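Local coordinates for ankyrin repeat family protein (Enterococcus faecalis, PDB 3HRA) that is of unknown function but, as an ankyrin-repeat protein, probably serves as a scaffold for protein-protein recognition, at residues 3-15 with 21-35. Sequence-based numbering, arbitrary orientation.
Sequences TYEVGALLEAANQ and VKEILQDTTYQVDEV
E34 reaches G7 and L10, and Y30 reaches L9, through complementary torsions: E34 sets CG between its own backbone N and carbonyl carbon (chi1 59°) and then runs extended, whereas Y30 turns CG away from its N (chi1 -156°) and brings its hydroxyl to the same end of helix 8-14. The pair illustrates how side chains can serve the start of a helix: here they meet the N-H groups of L9 and L10 in the first turn, and that of the N-cap residue G7. G7 gives its N to E34 OE1 at 2.9 Å, approaching from above the carboxylate plane. L10 N reaches E34 OE2, also at 2.9 Å, nearly in line with the C-O bond. Between them L9 N donates to Y30 OH at 3.0 Å, and that hydroxyl makes a weak hydrogen bond to E34 OE1, tying the two side chains together. The helix end would be expected to stabilise the carboxylate's negative charge.

Below these bonds, L9 lays CB 3.5 Å from Y30 CE2 and inserts its methyls among I24, L25 and V32, while A12 CB rests on V21 CG2. Y4 covers the outer side. I24 CG1 sits over one face of the Y4 ring in a CH-pi contact, 4.0 Å from the centroid, and Y4 CB meets the edge of the Y30 ring, the two ring planes lying 72° apart. Y4 OH donates to E23 OE2 at 2.7 Å, with ring and carboxylate nearly coplanar; K20 forms a salt bridge to the same oxygen.

Helices 8-14 and 18-25 thus pack nearly antiparallel at the N-terminal end of the ankyrin stack. L9 and L10 continue onto P42 of helix 42-49, and L25 packs on A57 and L58 of helix 52-60.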
ATOM      1  N   THR A   3      27.043 -13.138 -16.629  1.00 29.20           N
ATOM      2  CA  THR A   3      26.691 -13.990 -17.759  1.00 17.67           C
ATOM      3  C   THR A   3      25.382 -14.738 -17.478  1.00 16.91           C
ATOM      4  O   THR A   3      24.984 -15.644 -18.221  1.00 23.68           O
ATOM      5  CB  THR A   3      27.829 -14.985 -18.087  1.00 18.86           C
ATOM      6  OG1 THR A   3      29.081 -14.287 -18.173  1.00 24.54           O
ATOM      7  CG2 THR A   3      27.565 -15.706 -19.404  1.00 31.18           C
ATOM      8  N   TYR A   4      24.696 -14.334 -16.410  1.00 11.83           N
ATOM      9  CA  TYR A   4      23.398 -14.903 -16.079  1.00 13.40           C
ATOM     10  C   TYR A   4      22.403 -14.725 -17.226  1.00 14.10           C
ATOM     11  O   TYR A   4      22.432 -13.725 -17.949  1.00 20.21           O
ATOM     12  CB  TYR A   4      22.817 -14.237 -14.825  1.00 13.11           C
ATOM     13  CG  TYR A   4      23.541 -14.521 -13.531  1.00  7.37           C
ATOM     14  CD1 TYR A   4      23.416 -15.748 -12.900  1.00 14.05           C
ATOM     15  CD2 TYR A   4      24.329 -13.553 -12.927  1.00  7.54           C
ATOM     16  CE1 TYR A   4      24.068 -16.006 -11.702  1.00  9.28           C
ATOM     17  CE2 TYR A   4      24.992 -13.799 -11.728  1.00  6.84           C
ATOM     18  CZ  TYR A   4      24.850 -15.024 -11.119  1.00  9.99           C
ATOM     19  OH  TYR A   4      25.501 -15.262  -9.923  1.00 12.04           O
ATOM     20  N   GLU A   5      21.505 -15.688 -17.371  1.00 14.03           N
ATOM     21  CA  GLU A   5      20.458 -15.595 -18.374  1.00 15.02           C
ATOM     22  C   GLU A   5      19.330 -14.743 -17.812  1.00 12.35           C
ATOM     23  O   GLU A   5      19.146 -14.687 -16.583  1.00 11.29           O
ATOM     24  CB  GLU A   5      19.936 -16.991 -18.726  1.00 17.06           C
ATOM     25  CG  GLU A   5      20.853 -17.809 -19.641  1.00 21.89           C
ATOM     26  CD  GLU A   5      20.418 -19.275 -19.744  1.00 24.08           C
ATOM     27  OE1 GLU A   5      19.911 -19.817 -18.730  1.00 37.59           O
ATOM     28  OE2 GLU A   5      20.591 -19.888 -20.827  1.00 36.84           O
ATOM     29  N   VAL A   6      18.580 -14.070 -18.690  1.00 12.16           N
ATOM     30  CA  VAL A   6      17.376 -13.365 -18.239  1.00 10.60           C
ATOM     31  C   VAL A   6      16.495 -14.346 -17.481  1.00 12.59           C
ATOM     32  O   VAL A   6      16.245 -15.458 -17.956  1.00 14.58           O
ATOM     33  CB  VAL A   6      16.556 -12.784 -19.410  1.00 15.02           C
ATOM     34  CG1 VAL A   6      15.303 -12.058 -18.887  1.00 11.77           C
ATOM     35  CG2 VAL A   6      17.409 -11.859 -20.250  1.00 14.61           C
ATOM     36  N   GLY A   7      16.026 -13.943 -16.301  1.00  7.38           N
ATOM     37  CA  GLY A   7      15.148 -14.790 -15.516  1.00 11.00           C
ATOM     38  C   GLY A   7      15.791 -15.390 -14.292  1.00  9.36           C
ATOM     39  O   GLY A   7      15.091 -15.902 -13.421  1.00  7.14           O
ATOM     40  N   ALA A   8      17.123 -15.334 -14.222  1.00 10.17           N
ATOM     41  CA  ALA A   8      17.853 -15.899 -13.087  1.00  9.10           C
ATOM     42  C   ALA A   8      17.368 -15.324 -11.753  1.00  7.60           C
ATOM     43  O   ALA A   8      17.153 -16.056 -10.775  1.00  6.85           O
ATOM     44  CB  ALA A   8      19.368 -15.677 -13.255  1.00  7.89           C
ATOM     45  N   LEU A   9      17.200 -14.007 -11.721  1.00  5.48           N
ATOM     46  CA  LEU A   9      16.842 -13.306 -10.490  1.00  5.00           C
ATOM     47  C   LEU A   9      15.380 -13.551 -10.138  1.00  5.69           C
ATOM     48  O   LEU A   9      15.047 -13.693  -8.972  1.00  7.21           O
ATOM     49  CB  LEU A   9      17.137 -11.808 -10.631  1.00  5.95           C
ATOM     50  CG  LEU A   9      17.042 -10.908  -9.388  1.00  5.12           C
ATOM     51  CD1 LEU A   9      18.046 -11.361  -8.311  1.00  7.26           C
ATOM     52  CD2 LEU A   9      17.329  -9.451  -9.802  1.00  6.80           C
ATOM     53  N   LEU A  10      14.506 -13.599 -11.146  1.00  7.15           N
ATOM     54  CA  LEU A  10      13.104 -13.956 -10.918  1.00  8.83           C
ATOM     55  C   LEU A  10      13.003 -15.339 -10.294  1.00  6.28           C
ATOM     56  O   LEU A  10      12.237 -15.549  -9.354  1.00  5.34           O
ATOM     57  CB  LEU A  10      12.318 -13.922 -12.222  1.00  7.11           C
ATOM     58  CG  LEU A  10      11.892 -12.541 -12.716  1.00  8.27           C
ATOM     59  CD1 LEU A  10      11.552 -12.575 -14.199  1.00  9.20           C
ATOM     60  CD2 LEU A  10      10.711 -12.026 -11.900  1.00 10.50           C
ATOM     61  N   GLU A  11      13.786 -16.277 -10.822  1.00  9.91           N
ATOM     62  CA  GLU A  11      13.792 -17.642 -10.306  1.00  8.28           C
ATOM     63  C   GLU A  11      14.281 -17.711  -8.859  1.00  9.01           C
ATOM     64  O   GLU A  11      13.679 -18.404  -8.035  1.00  8.27           O
ATOM     65  CB  GLU A  11      14.628 -18.563 -11.188  1.00 10.59           C
ATOM     66  CG  GLU A  11      14.547 -20.021 -10.772  1.00 12.20           C
ATOM     67  CD  GLU A  11      15.590 -20.887 -11.468  1.00 20.64           C
ATOM     68  OE1 GLU A  11      15.419 -21.197 -12.673  1.00 29.57           O
ATOM     69  OE2 GLU A  11      16.587 -21.256 -10.801  1.00 36.91           O
ATOM     70  N   ALA A  12      15.361 -16.998  -8.547  1.00  6.79           N
ATOM     71  CA  ALA A  12      15.840 -16.895  -7.169  1.00  8.29           C
ATOM     72  C   ALA A  12      14.798 -16.283  -6.217  1.00  6.17           C
ATOM     73  O   ALA A  12      14.667 -16.738  -5.083  1.00  6.47           O
ATOM     74  CB  ALA A  12      17.141 -16.107  -7.091  1.00  8.69           C
ATOM     75  N   ALA A  13      14.079 -15.251  -6.669  1.00  4.26           N
ATOM     76  CA  ALA A  13      13.027 -14.651  -5.841  1.00  9.54           C
ATOM     77  C   ALA A  13      11.854 -15.621  -5.619  1.00  6.62           C
ATOM     78  O   ALA A  13      11.321 -15.748  -4.500  1.00  4.77           O
ATOM     79  CB  ALA A  13      12.539 -13.333  -6.459  1.00  8.48           C
ATOM     80  N   ASN A  14      11.436 -16.299  -6.686  1.00  8.05           N
ATOM     81  CA  ASN A  14      10.353 -17.268  -6.592  1.00  8.41           C
ATOM     82  C   ASN A  14      10.706 -18.375  -5.613  1.00  6.89           C
ATOM     83  O   ASN A  14       9.838 -18.850  -4.875  1.00 10.70           O
ATOM     84  CB  ASN A  14      10.013 -17.846  -7.967  1.00  7.24           C
ATOM     85  CG  ASN A  14       9.011 -16.984  -8.740  1.00 13.40           C
ATOM     86  OD1 ASN A  14       9.202 -16.699  -9.928  1.00 24.21           O
ATOM     87  ND2 ASN A  14       7.938 -16.586  -8.081  1.00 16.46           N
ATOM     88  N   GLN A  15      11.992 -18.744  -5.594  1.00  5.60           N
ATOM     89  CA  GLN A  15      12.519 -19.792  -4.712  1.00  5.31           C
ATOM     90  C   GLN A  15      12.865 -19.303  -3.304  1.00  7.83           C
ATOM     91  O   GLN A  15      13.363 -20.081  -2.481  1.00 12.10           O
ATOM     92  CB  GLN A  15      13.721 -20.483  -5.367  1.00  9.46           C
ATOM     93  CG  GLN A  15      13.314 -21.364  -6.548  1.00 10.39           C
ATOM     94  CD  GLN A  15      14.486 -22.009  -7.222  1.00 19.58           C
ATOM     95  OE1 GLN A  15      14.354 -22.573  -8.309  1.00 30.70           O
ATOM     96  NE2 GLN A  15      15.652 -21.938  -6.588  1.00 26.41           N
ATOM     97  N   VAL A  21      19.812 -14.657  -4.427  1.00  5.80           N
ATOM     98  CA  VAL A  21      19.530 -13.268  -4.803  1.00  2.68           C
ATOM     99  C   VAL A  21      20.752 -12.373  -4.640  1.00  5.43           C
ATOM    100  O   VAL A  21      21.119 -11.647  -5.561  1.00  8.19           O
ATOM    101  CB  VAL A  21      18.350 -12.678  -4.013  1.00  5.21           C
ATOM    102  CG1 VAL A  21      18.306 -11.152  -4.202  1.00  6.76           C
ATOM    103  CG2 VAL A  21      17.074 -13.305  -4.476  1.00  8.66           C
ATOM    104  N   LYS A  22      21.407 -12.456  -3.485  1.00  7.55           N
ATOM    105  CA  LYS A  22      22.562 -11.611  -3.212  1.00  6.55           C
ATOM    106  C   LYS A  22      23.736 -11.970  -4.112  1.00  8.55           C
ATOM    107  O   LYS A  22      24.472 -11.085  -4.532  1.00  8.85           O
ATOM    108  CB  LYS A  22      22.947 -11.677  -1.735  1.00  4.86           C
ATOM    109  CG  LYS A  22      21.938 -10.993  -0.862  1.00  7.51           C
ATOM    110  CD  LYS A  22      22.233 -11.144   0.629  1.00  9.63           C
ATOM    111  CE  LYS A  22      21.415 -10.151   1.439  1.00 16.36           C
ATOM    112  NZ  LYS A  22      21.836 -10.102   2.872  1.00 18.93           N
ATOM    113  N   GLU A  23      23.897 -13.263  -4.396  1.00  8.68           N
ATOM    114  CA  GLU A  23      24.902 -13.740  -5.335  1.00  7.03           C
ATOM    115  C   GLU A  23      24.714 -13.086  -6.701  1.00  6.00           C
ATOM    116  O   GLU A  23      25.662 -12.581  -7.285  1.00  8.66           O
ATOM    117  CB  GLU A  23      24.848 -15.274  -5.476  1.00  7.29           C
ATOM    118  CG  GLU A  23      25.691 -15.818  -6.635  1.00 12.95           C
ATOM    119  CD  GLU A  23      25.205 -17.179  -7.143  1.00 14.25           C
ATOM    120  OE1 GLU A  23      25.339 -18.148  -6.382  1.00 15.67           O
ATOM    121  OE2 GLU A  23      24.702 -17.280  -8.304  1.00 21.23           O
ATOM    122  N   ILE A  24      23.485 -13.107  -7.213  1.00  5.15           N
ATOM    123  CA  ILE A  24      23.225 -12.537  -8.530  1.00  8.04           C
ATOM    124  C   ILE A  24      23.441 -11.025  -8.542  1.00  6.82           C
ATOM    125  O   ILE A  24      23.982 -10.477  -9.499  1.00  7.87           O
ATOM    126  CB  ILE A  24      21.803 -12.871  -9.015  1.00  8.13           C
ATOM    127  CG1 ILE A  24      21.664 -14.384  -9.263  1.00  6.61           C
ATOM    128  CG2 ILE A  24      21.466 -12.070 -10.279  1.00  8.15           C
ATOM    129  CD1 ILE A  24      20.217 -14.845  -9.374  1.00  6.33           C
ATOM    130  N   LEU A  25      23.036 -10.356  -7.470  1.00  5.85           N
ATOM    131  CA  LEU A  25      23.105  -8.896  -7.415  1.00  6.00           C
ATOM    132  C   LEU A  25      24.553  -8.393  -7.365  1.00  9.67           C
ATOM    133  O   LEU A  25      24.823  -7.212  -7.614  1.00  9.99           O
ATOM    134  CB  LEU A  25      22.318  -8.366  -6.214  1.00  6.62           C
ATOM    135  CG  LEU A  25      20.801  -8.497  -6.322  1.00  6.03           C
ATOM    136  CD1 LEU A  25      20.111  -7.966  -5.080  1.00  4.51           C
ATOM    137  CD2 LEU A  25      20.292  -7.779  -7.588  1.00 12.53           C
ATOM    138  N   GLN A  26      25.486  -9.292  -7.063  1.00  7.18           N
ATOM    139  CA  GLN A  26      26.908  -8.930  -7.049  1.00  5.72           C
ATOM    140  C   GLN A  26      27.400  -8.633  -8.478  1.00  9.71           C
ATOM    141  O   GLN A  26      28.399  -7.945  -8.671  1.00  9.50           O
ATOM    142  CB  GLN A  26      27.738 -10.036  -6.385  1.00  9.34           C
ATOM    143  CG  GLN A  26      29.212  -9.703  -6.176  1.00 13.37           C
ATOM    144  CD  GLN A  26      30.118 -10.155  -7.331  1.00 16.97           C
ATOM    145  OE1 GLN A  26      31.327  -9.903  -7.313  1.00 26.17           O
ATOM    146  NE2 GLN A  26      29.545 -10.823  -8.325  1.00 10.98           N
ATOM    147  N   ASP A  27      26.674  -9.148  -9.465  1.00  8.39           N
ATOM    148  CA  ASP A  27      26.927  -8.858 -10.878  1.00  8.86           C
ATOM    149  C   ASP A  27      26.402  -7.466 -11.212  1.00  7.72           C
ATOM    150  O   ASP A  27      25.185  -7.244 -11.288  1.00  8.05           O
ATOM    151  CB  ASP A  27      26.259  -9.926 -11.752  1.00  9.71           C
ATOM    152  CG  ASP A  27      26.241  -9.563 -13.240  1.00 15.93           C
ATOM    153  OD1 ASP A  27      26.987  -8.653 -13.661  1.00 17.41           O
ATOM    154  OD2 ASP A  27      25.465 -10.196 -13.990  1.00 23.83           O
ATOM    155  N   THR A  28      27.335  -6.528 -11.406  1.00  9.45           N
ATOM    156  CA  THR A  28      27.010  -5.109 -11.571  1.00 15.84           C
ATOM    157  C   THR A  28      26.267  -4.816 -12.869  1.00  9.62           C
ATOM    158  O   THR A  28      25.710  -3.737 -13.027  1.00 15.41           O
ATOM    159  CB  THR A  28      28.285  -4.226 -11.542  1.00 14.63           C
ATOM    160  OG1 THR A  28      29.158  -4.603 -12.613  1.00 18.82           O
ATOM    161  CG2 THR A  28      29.021  -4.393 -10.228  1.00 24.46           C
ATOM    162  N   THR A  29      26.296  -5.774 -13.796  1.00 14.34           N
ATOM    163  CA  THR A  29      25.647  -5.627 -15.099  1.00 13.12           C
ATOM    164  C   THR A  29      24.208  -6.134 -15.081  1.00 15.99           C
ATOM    165  O   THR A  29      23.464  -5.907 -16.034  1.00 15.28           O
ATOM    166  CB  THR A  29      26.422  -6.370 -16.229  1.00 15.79           C
ATOM    167  OG1 THR A  29      26.272  -7.794 -16.095  1.00 16.54           O
ATOM    168  CG2 THR A  29      27.913  -6.019 -16.201  1.00 19.51           C
ATOM    169  N   TYR A  30      23.808  -6.817 -14.006  1.00 11.10           N
ATOM    170  CA  TYR A  30      22.479  -7.447 -13.983  1.00 10.43           C
ATOM    171  C   TYR A  30      21.310  -6.436 -14.013  1.00 11.16           C
ATOM    172  O   TYR A  30      21.278  -5.474 -13.246  1.00 13.42           O
ATOM    173  CB  TYR A  30      22.316  -8.417 -12.790  1.00  9.75           C
ATOM    174  CG  TYR A  30      21.266  -9.472 -13.062  1.00  7.05           C
ATOM    175  CD1 TYR A  30      21.630 -10.721 -13.548  1.00 10.88           C
ATOM    176  CD2 TYR A  30      19.907  -9.207 -12.879  1.00  7.93           C
ATOM    177  CE1 TYR A  30      20.679 -11.689 -13.812  1.00 12.54           C
ATOM    178  CE2 TYR A  30      18.950 -10.163 -13.159  1.00  9.04           C
ATOM    179  CZ  TYR A  30      19.341 -11.399 -13.626  1.00  9.74           C
ATOM    180  OH  TYR A  30      18.400 -12.365 -13.910  1.00  8.47           O
ATOM    181  N   GLN A  31      20.351  -6.668 -14.907  1.00  5.54           N
ATOM    182  CA  GLN A  31      19.161  -5.829 -14.989  1.00  6.42           C
ATOM    183  C   GLN A  31      18.143  -6.341 -13.965  1.00  8.37           C
ATOM    184  O   GLN A  31      17.502  -7.380 -14.174  1.00  9.08           O
ATOM    185  CB  GLN A  31      18.565  -5.912 -16.397  1.00 10.40           C
ATOM    186  CG  GLN A  31      17.895  -4.622 -16.866  1.00 18.30           C
ATOM    187  CD  GLN A  31      16.473  -4.461 -16.369  1.00 23.20           C
ATOM    188  OE1 GLN A  31      16.225  -3.829 -15.320  1.00 18.93           O
ATOM    189  NE2 GLN A  31      15.517  -5.029 -17.123  1.00 26.33           N
ATOM    190  N   VAL A  32      17.989  -5.617 -12.857  1.00  6.19           N
ATOM    191  CA  VAL A  32      17.241  -6.168 -11.719  1.00  4.29           C
ATOM    192  C   VAL A  32      15.720  -6.188 -11.918  1.00  4.73           C
ATOM    193  O   VAL A  32      14.995  -6.880 -11.201  1.00 11.65           O
ATOM    194  CB  VAL A  32      17.571  -5.426 -10.396  1.00  9.09           C
ATOM    195  CG1 VAL A  32      19.071  -5.519 -10.091  1.00 10.39           C
ATOM    196  CG2 VAL A  32      17.123  -3.963 -10.462  1.00 10.88           C
ATOM    197  N   ASP A  33      15.239  -5.398 -12.866  1.00  8.37           N
ATOM    198  CA  ASP A  33      13.800  -5.285 -13.065  1.00  9.27           C
ATOM    199  C   ASP A  33      13.266  -6.096 -14.255  1.00 11.20           C
ATOM    200  O   ASP A  33      12.320  -5.687 -14.914  1.00 10.19           O
ATOM    201  CB  ASP A  33      13.384  -3.824 -13.176  1.00  6.25           C
ATOM    202  CG  ASP A  33      13.316  -3.132 -11.815  1.00  9.55           C
ATOM    203  OD1 ASP A  33      13.034  -3.793 -10.801  1.00 11.51           O
ATOM    204  OD2 ASP A  33      13.549  -1.921 -11.768  1.00 12.99           O
ATOM    205  N   GLU A  34      13.854  -7.254 -14.509  1.00  6.76           N
ATOM    206  CA  GLU A  34      13.271  -8.198 -15.459  1.00  8.40           C
ATOM    207  C   GLU A  34      11.867  -8.577 -14.992  1.00  9.40           C
ATOM    208  O   GLU A  34      11.578  -8.516 -13.793  1.00  8.86           O
ATOM    209  CB  GLU A  34      14.147  -9.448 -15.559  1.00  6.64           C
ATOM    210  CG  GLU A  34      14.334 -10.170 -14.238  1.00  7.20           C
ATOM    211  CD  GLU A  34      15.329 -11.326 -14.347  1.00  8.76           C
ATOM    212  OE1 GLU A  34      16.273 -11.253 -15.167  1.00 11.08           O
ATOM    213  OE2 GLU A  34      15.169 -12.319 -13.613  1.00  9.10           O
ATOM    214  N   VAL A  35      10.995  -8.966 -15.928  1.00  5.18           N
ATOM    215  CA  VAL A  35       9.619  -9.284 -15.570  1.00  6.63           C
ATOM    216  C   VAL A  35       9.151 -10.688 -15.993  1.00  6.93           C
ATOM    217  O   VAL A  35       9.647 -11.263 -16.977  1.00 11.17           O
ATOM    218  CB  VAL A  35       8.616  -8.206 -16.083  1.00  7.76           C
ATOM    219  CG1 VAL A  35       8.806  -6.878 -15.340  1.00  8.44           C
ATOM    220  CG2 VAL A  35       8.748  -8.018 -17.576  1.00  8.42           C
TER